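Local coordinates for protein demethyldecarbamoylnovobiocin O-methyltransferase (Streptomyces caeruleus, PDB 2WK1) that transfers a methyl group from S-adenosyl-L-methionine to the 4-hydroxyl of the noviose sugar, the penultimate step in the biosynthesis of the antibiotic novobiocin, at residues L123-L128 and Y184-E189; E257-F262 and D266-I271; E69-R72 and R76-P79. One frame throughout, in Å; residues are numbered along the deposited sequence.

Interaction 1: residues L123-L128 and Y184-E189; sequences LMRGIL and YDLLDE
Arg125 on helix 119-130 and Asp188 in the loop 184-189 form a two-pronged salt bridge. The guanidinium grips the carboxylate side-on with NE and NH2, one nitrogen to each oxygen: NE of Arg125 lies 3.0 Å from OD1 of Asp188, with an N-H...O angle of 167°, and NH2 of Arg125 lies 2.7 Å from OD2 of Asp188. Both oxygens stay close to the guanidinium plane and are approached on their syn sides, yet the two flat groups are twisted 32° apart, so the nitrogens sit somewhat out of the carboxylate plane. Two bonds to two atoms restrain rotation of the guanidinium. Asp188 OD1 also accepts the backbone N-H of Gln190, which fixes the carboxylate from its own side of the contact.

Apolar packing accompanies the ion pair. Arg125 sends CG away from its backbone N (chi1 179°) and then bends at chi2, which carries the aliphatic chain past Leu186; CG of Arg125 comes to 3.9 Å from CB of Leu186. Leu186 meanwhile lays its CD1 methyl on the backbone of Gly126, 3.9 Å from Gly126 CA.

Leu186 follows Asp185, whose positive phi belongs to the Schellman motif ending helix 174-183. The contact ties the link between that helix and strand 191-195, an outermost strand of the sheet within the chain, to helix 119-130 of the Rossmann-like methyltransferase fold. Leu186 also touches Met42 of helix 35-47, while Arg125 rests on Val138 of strand 138-142.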
# COMPACT_ATOMS: atom_id res chain seq x y z
N LEU A 123 4.02 7.86 -7.94
CA LEU A 123 3.12 7.29 -8.93
C LEU A 123 3.66 7.40 -10.35
O LEU A 123 3.61 6.42 -11.10
CB LEU A 123 1.72 7.93 -8.83
CG LEU A 123 0.70 7.35 -9.85
CD1 LEU A 123 0.43 5.89 -9.65
CD2 LEU A 123 -0.62 8.13 -9.84
N MET A 124 4.15 8.57 -10.73
CA MET A 124 4.71 8.72 -12.07
C MET A 124 5.80 7.69 -12.33
O MET A 124 5.83 7.06 -13.39
CB MET A 124 5.26 10.13 -12.24
CG MET A 124 4.20 11.20 -12.24
SD MET A 124 5.00 12.85 -12.47
CE MET A 124 3.53 13.91 -12.49
N ARG A 125 6.71 7.50 -11.38
CA ARG A 125 7.76 6.52 -11.58
C ARG A 125 7.19 5.10 -11.63
O ARG A 125 7.66 4.28 -12.42
CB ARG A 125 8.82 6.62 -10.48
CG ARG A 125 9.95 5.60 -10.58
CD ARG A 125 10.79 5.78 -11.80
NE ARG A 125 11.73 4.69 -12.09
CZ ARG A 125 11.48 3.68 -12.92
NH1 ARG A 125 10.31 3.56 -13.49
NH2 ARG A 125 12.43 2.82 -13.23
N GLY A 126 6.19 4.82 -10.81
CA GLY A 126 5.54 3.52 -10.84
C GLY A 126 4.85 3.20 -12.14
O GLY A 126 4.87 2.07 -12.58
N ILE A 127 4.23 4.20 -12.78
CA ILE A 127 3.57 3.97 -14.06
C ILE A 127 4.63 3.61 -15.09
O ILE A 127 4.45 2.69 -15.89
CB ILE A 127 2.76 5.20 -14.49
CG1 ILE A 127 1.63 5.52 -13.50
CG2 ILE A 127 2.20 4.97 -15.88
CD1 ILE A 127 1.15 6.97 -13.60
N LEU A 128 5.76 4.32 -15.08
CA LEU A 128 6.84 3.98 -16.00
C LEU A 128 7.29 2.52 -15.76
O LEU A 128 7.49 1.76 -16.69
CB LEU A 128 8.03 4.92 -15.86
CG LEU A 128 7.77 6.38 -16.22
CD1 LEU A 128 9.05 7.20 -16.04
CD2 LEU A 128 7.21 6.58 -17.64
N TYR A 184 8.97 2.18 -1.76
CA TYR A 184 8.25 1.53 -2.88
C TYR A 184 9.19 0.81 -3.84
O TYR A 184 8.75 0.28 -4.85
CB TYR A 184 7.46 2.58 -3.70
CG TYR A 184 6.26 3.18 -2.98
CD1 TYR A 184 6.42 4.23 -2.08
CD2 TYR A 184 4.98 2.68 -3.18
CE1 TYR A 184 5.35 4.77 -1.43
CE2 TYR A 184 3.89 3.23 -2.54
CZ TYR A 184 4.07 4.26 -1.65
OH TYR A 184 2.96 4.76 -1.00
N ASP A 185 10.49 0.81 -3.52
CA ASP A 185 11.49 0.29 -4.42
C ASP A 185 11.54 0.98 -5.75
O ASP A 185 11.75 0.33 -6.79
CB ASP A 185 11.35 -1.53 -4.70
CG ASP A 185 12.87 -1.93 -5.08
OD1 ASP A 185 12.54 -2.95 -5.25
OD2 ASP A 185 13.81 -1.20 -5.10
N LEU A 186 11.36 2.29 -5.72
CA LEU A 186 11.34 3.07 -6.94
C LEU A 186 12.39 4.18 -6.97
O LEU A 186 12.33 5.07 -7.84
CB LEU A 186 9.93 3.65 -7.17
CG LEU A 186 8.85 2.63 -7.53
CD1 LEU A 186 7.46 3.27 -7.48
CD2 LEU A 186 9.10 2.02 -8.88
N LEU A 187 13.36 4.16 -6.06
CA LEU A 187 14.44 5.15 -6.11
C LEU A 187 15.55 4.62 -7.00
O LEU A 187 16.37 3.81 -6.57
CB LEU A 187 14.95 5.49 -4.72
CG LEU A 187 15.95 6.66 -4.66
CD1 LEU A 187 15.31 7.99 -5.06
CD2 LEU A 187 16.57 6.74 -3.24
N ASP A 188 15.57 5.03 -8.25
CA ASP A 188 16.58 4.53 -9.19
C ASP A 188 17.01 5.62 -10.15
O ASP A 188 16.70 6.80 -9.95
CB ASP A 188 16.08 3.27 -9.93
CG ASP A 188 15.06 3.57 -11.02
OD1 ASP A 188 14.53 4.69 -11.13
OD2 ASP A 188 14.76 2.64 -11.82
N GLU A 189 17.70 5.25 -11.21
CA GLU A 189 18.26 6.23 -12.11
C GLU A 189 17.25 7.06 -12.88
O GLU A 189 17.59 8.11 -13.40
CB GLU A 189 19.27 5.60 -13.07
CG GLU A 189 18.72 4.57 -13.99
CD GLU A 189 18.64 3.15 -13.40
OE1 GLU A 189 18.80 2.91 -12.15
OE2 GLU A 189 18.40 2.23 -14.24

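Interaction 2: residues E257-F262 and D266-I271; sequences EYRAKF and DELITI
Arg259, near the end of helix 249-261, reaches across to the backbone of Asp266 and has more surface buried here than any other residue. Its guanidinium meets a single carbonyl end-on through two hydrogen bonds: NH1 of Arg259 lies 2.9 Å from O of Asp266, nearly in line with the C=O bond, and NH2 of Arg259 lies 2.8 Å from the same Asp266 O but stands above the carbonyl plane. The oxygen is within a few degrees of the guanidinium plane, but sharing it bends both bonds, with an N-H...O angle of 141° at NH1. A turn at chi3 (54°) swings the flat group out of the line of the chain toward this oxygen.

Leu268 is the second main participant. Its CD2 methyl sits over the centre of one guanidinium face, 3.7 Å from Arg259 NH1, and the two side chains run past each other in opposite directions.

Asp266 contributes its carbonyl; its carboxylate turns elsewhere, with OD1 bonded to Thr281 OG1. Arg259 also makes a cation-pi contact with Trp278 of strand 276-279, which Leu268 touches too. The contact thereby closes the short connection between helix 249-261 and strand 269-270, an outermost strand within the chain, paired with strand 276-279.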
# COMPACT_ATOMS: atom_id res chain seq x y z
N GLU A 257 -3.59 34.13 -16.84
CA GLU A 257 -2.76 35.16 -17.45
C GLU A 257 -1.74 34.59 -18.43
O GLU A 257 -1.53 35.14 -19.51
CB GLU A 257 -1.80 35.97 -16.16
CG GLU A 257 -0.98 37.09 -16.71
CD GLU A 257 -0.19 37.55 -15.66
OE1 GLU A 257 -0.33 37.28 -14.57
OE2 GLU A 257 0.82 38.35 -15.99
N TYR A 258 -1.12 33.48 -18.07
CA TYR A 258 -0.15 32.87 -18.95
C TYR A 258 -0.81 32.39 -20.24
O TYR A 258 -0.31 32.64 -21.35
CB TYR A 258 0.54 31.68 -18.26
CG TYR A 258 1.68 31.11 -19.07
CD1 TYR A 258 2.95 31.67 -19.02
CD2 TYR A 258 1.48 30.04 -19.94
CE1 TYR A 258 3.97 31.17 -19.80
CE2 TYR A 258 2.52 29.53 -20.72
CZ TYR A 258 3.75 30.12 -20.66
OH TYR A 258 4.78 29.63 -21.43
N ARG A 259 -1.97 31.74 -20.11
CA ARG A 259 -2.69 31.25 -21.27
C ARG A 259 -3.14 32.40 -22.19
O ARG A 259 -3.07 32.28 -23.41
CB ARG A 259 -3.88 30.39 -20.86
CG ARG A 259 -3.42 29.01 -20.31
CD ARG A 259 -4.51 28.33 -19.53
NE ARG A 259 -5.76 28.21 -20.28
CZ ARG A 259 -6.01 27.27 -21.19
NH1 ARG A 259 -5.13 26.33 -21.47
NH2 ARG A 259 -7.16 27.29 -21.85
N ALA A 260 -3.59 33.50 -21.60
CA ALA A 260 -4.01 34.67 -22.38
C ALA A 260 -2.81 35.29 -23.08
O ALA A 260 -2.87 35.60 -24.29
CB ALA A 260 -4.72 35.69 -21.48
N LYS A 261 -1.72 35.46 -22.35
CA LYS A 261 -0.49 36.09 -22.91
C LYS A 261 0.05 35.35 -24.12
O LYS A 261 0.50 35.97 -25.09
CB LYS A 261 0.59 36.20 -21.84
CG LYS A 261 1.91 36.80 -22.31
N PHE A 262 0.03 34.01 -24.06
CA PHE A 262 0.60 33.17 -25.11
C PHE A 262 -0.43 32.54 -26.05
O PHE A 262 -0.10 31.65 -26.85
CB PHE A 262 1.53 32.13 -24.48
CG PHE A 262 2.77 32.75 -23.93
CD1 PHE A 262 3.80 33.12 -24.80
CD2 PHE A 262 2.88 33.06 -22.58
CE1 PHE A 262 4.94 33.73 -24.31
CE2 PHE A 262 4.01 33.67 -22.08
CZ PHE A 262 5.05 34.01 -22.95
N ASP A 266 -6.10 25.69 -25.94
CA ASP A 266 -6.42 24.32 -25.58
C ASP A 266 -7.25 24.36 -24.31
O ASP A 266 -6.85 24.96 -23.32
CB ASP A 266 -5.14 23.52 -25.38
CG ASP A 266 -4.47 23.16 -26.69
OD1 ASP A 266 -5.18 22.57 -27.52
OD2 ASP A 266 -3.26 23.39 -26.82
N GLU A 267 -8.42 23.74 -24.35
CA GLU A 267 -9.40 23.88 -23.29
C GLU A 267 -8.97 23.24 -21.97
O GLU A 267 -8.30 22.19 -21.94
CB GLU A 267 -10.73 23.29 -23.74
CG GLU A 267 -10.70 21.78 -24.08
CD GLU A 267 -11.88 21.24 -24.95
OE1 GLU A 267 -12.79 22.00 -25.34
OE2 GLU A 267 -11.87 20.02 -25.24
N LEU A 268 -9.34 23.90 -20.89
CA LEU A 268 -9.16 23.37 -19.54
C LEU A 268 -10.26 22.41 -19.20
O LEU A 268 -11.45 22.76 -19.31
CB LEU A 268 -9.13 24.46 -18.49
CG LEU A 268 -8.04 25.50 -18.60
CD1 LEU A 268 -8.27 26.57 -17.54
CD2 LEU A 268 -6.67 24.89 -18.43
N ILE A 269 -9.88 21.22 -18.77
CA ILE A 269 -10.79 20.16 -18.40
C ILE A 269 -10.70 19.91 -16.92
O ILE A 269 -9.63 19.83 -16.37
CB ILE A 269 -10.36 18.64 -19.16
CG1 ILE A 269 -10.29 18.88 -20.65
CG2 ILE A 269 -11.26 17.56 -18.64
CD1 ILE A 269 -9.27 18.09 -21.36
N THR A 270 -11.84 19.78 -16.27
CA THR A 270 -11.82 19.58 -14.83
C THR A 270 -11.46 18.15 -14.44
O THR A 270 -11.69 17.21 -15.21
CB THR A 270 -13.15 19.94 -14.16
OG1 THR A 270 -14.09 18.88 -14.38
CG2 THR A 270 -13.71 21.30 -14.62
N ILE A 271 -10.92 18.01 -13.23
CA ILE A 271 -10.60 16.71 -12.63
C ILE A 271 -11.51 16.36 -11.47
O ILE A 271 -12.11 15.28 -11.41
CB ILE A 271 -9.13 16.69 -12.15
CG1 ILE A 271 -8.17 16.95 -13.31
CG2 ILE A 271 -8.84 15.35 -11.48
CD1 ILE A 271 -6.76 17.35 -12.94

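Interaction 3: residues E69-R72 and R76-P79; sequences EEVR and RDWP. With SO4 (sulfate ion), chain D.
Two arginines have different tasks in this short contact: Arg72 folds onto Asp77 and Pro79, while Arg76 reaches to a sulfate ion, probably from the crystallisation liquor. Arg72 bends at both chi2 and chi3 (61° and 49°), which brings its guanidinium back over the loop although its CB points away from it. NE of Arg72 donates to the syn lone pair of Asp77 OD1 at 2.8 Å; NH2 of Arg72 meets Asp77 OD2 at 2.9 Å, also on the syn side but tilted out of the carboxylate plane. This side-on salt bridge joins planes 37° apart. CG of Pro79 lies over the centre of one guanidinium face, 3.7 Å from NE of Arg72.

The chain turns back on itself straight after helix 69-73: N of Arg76 donates to O of Val71 at 3.0 Å, and CG1 of Val71 packs 3.7 Å from CG of Asp77. This turn precedes helix 87-103 and leads into the S-adenosyl-L-methionine site of the Rossmann-like TylF-family fold, where Pro79 lies beside the cofactor-binding Met85 and Trp116. NH1 and NH2 of Arg72 also bond the carbonyls of Ala47, at the end of helix 35-47, and Asp53 in the following loop, respectively.

The exposed Arg76 binds O2 of the sulfate through NH2 at 2.7 Å and its O4 through NH1 at 3.0 Å, with the sulfur in the guanidinium plane. Arg273 also bonds this anion, and Arg76 NE makes a salt bridge with Asp274.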
# COMPACT_ATOMS: atom_id res chain seq x y z
N GLU A 69 -13.55 8.60 3.63
CA GLU A 69 -13.22 8.17 2.28
C GLU A 69 -13.63 9.19 1.23
O GLU A 69 -12.90 9.42 0.28
CB GLU A 69 -13.80 6.78 1.96
CG GLU A 69 -13.27 6.23 0.65
CD GLU A 69 -13.77 4.84 0.31
OE1 GLU A 69 -14.64 4.31 1.02
OE2 GLU A 69 -13.27 4.29 -0.70
N GLU A 70 -14.79 9.82 1.40
CA GLU A 70 -15.26 10.78 0.42
C GLU A 70 -14.32 12.00 0.33
O GLU A 70 -14.06 12.51 -0.76
CB GLU A 70 -16.72 11.20 0.73
CG GLU A 70 -16.99 11.88 2.10
CD GLU A 70 -17.14 10.93 3.34
OE1 GLU A 70 -16.86 9.69 3.30
OE2 GLU A 70 -17.55 11.47 4.39
N VAL A 71 -13.76 12.41 1.46
CA VAL A 71 -12.83 13.53 1.52
C VAL A 71 -11.51 13.13 0.85
O VAL A 71 -10.95 13.88 0.04
CB VAL A 71 -12.59 13.99 2.97
CG1 VAL A 71 -11.48 15.01 3.07
CG2 VAL A 71 -13.92 14.55 3.59
N ARG A 72 -11.02 11.93 1.16
CA ARG A 72 -9.75 11.47 0.58
C ARG A 72 -9.89 11.22 -0.92
O ARG A 72 -8.95 11.46 -1.69
CB ARG A 72 -9.28 10.21 1.28
CG ARG A 72 -7.86 9.81 0.92
CD ARG A 72 -6.80 10.86 1.28
NE ARG A 72 -6.93 11.35 2.66
CZ ARG A 72 -6.64 10.64 3.75
NH1 ARG A 72 -6.15 9.41 3.66
NH2 ARG A 72 -6.82 11.19 4.94
N ARG A 76 -9.24 16.34 -0.35
CA ARG A 76 -9.66 17.52 0.41
C ARG A 76 -9.20 17.55 1.84
O ARG A 76 -9.73 18.28 2.68
CB ARG A 76 -11.18 17.68 0.28
CG ARG A 76 -11.53 18.38 -1.03
CD ARG A 76 -11.11 19.87 -0.89
NE ARG A 76 -11.43 20.70 -2.03
CZ ARG A 76 -12.55 21.38 -2.18
NH1 ARG A 76 -13.52 21.35 -1.25
NH2 ARG A 76 -12.69 22.13 -3.26
N ASP A 77 -8.15 16.80 2.13
CA ASP A 77 -7.47 16.87 3.40
C ASP A 77 -5.96 16.68 3.23
O ASP A 77 -5.46 16.42 2.11
CB ASP A 77 -8.08 15.90 4.42
CG ASP A 77 -7.93 14.43 4.07
OD1 ASP A 77 -7.32 14.09 3.03
OD2 ASP A 77 -8.37 13.59 4.89
N TRP A 78 -5.24 16.83 4.34
CA TRP A 78 -3.83 16.47 4.41
C TRP A 78 -3.72 15.16 5.17
O TRP A 78 -3.99 15.13 6.36
CB TRP A 78 -3.00 17.51 5.18
CG TRP A 78 -2.85 18.86 4.55
CD1 TRP A 78 -2.91 19.16 3.22
CD2 TRP A 78 -2.55 20.08 5.24
NE1 TRP A 78 -2.71 20.52 3.04
CE2 TRP A 78 -2.48 21.10 4.26
CE3 TRP A 78 -2.35 20.42 6.58
CZ2 TRP A 78 -2.20 22.43 4.58
CZ3 TRP A 78 -2.09 21.75 6.90
CH2 TRP A 78 -2.01 22.74 5.90
N PRO A 79 -3.32 14.06 4.52
CA PRO A 79 -3.17 12.81 5.27
C PRO A 79 -2.10 12.91 6.37
O PRO A 79 -1.05 13.52 6.18
CB PRO A 79 -2.79 11.78 4.19
CG PRO A 79 -3.36 12.39 2.94
CD PRO A 79 -3.14 13.85 3.08
S SO4 D . -15.95 23.51 -2.65
O1 SO4 D . -16.65 24.62 -3.29
O2 SO4 D . -15.30 22.76 -3.72
O3 SO4 D . -16.95 22.68 -1.95
O4 SO4 D . -14.96 24.00 -1.69

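An arginine carries each contact: the two more buried ones grip an aspartate side-on, the surface one a backbone carbonyl end-on. Interaction 1 is buried, interaction 3 partly buried, and interaction 2 lies at the surface. They share no helix or strand: interaction 1 joins helix 119-130 to the loop before strand 191-195, interaction 2 helix 249-261 to the approach to strand 269-270, and interaction 3 helix 69-73 to its own following loop. Interactions 1 and 2 lie on opposite sides of the chain's centre. Interaction 3 borders the cofactor site, the Pro79 side chain being about 7 Å from the bound S-adenosyl-L-homocysteine, against about 13 Å for that of Arg125.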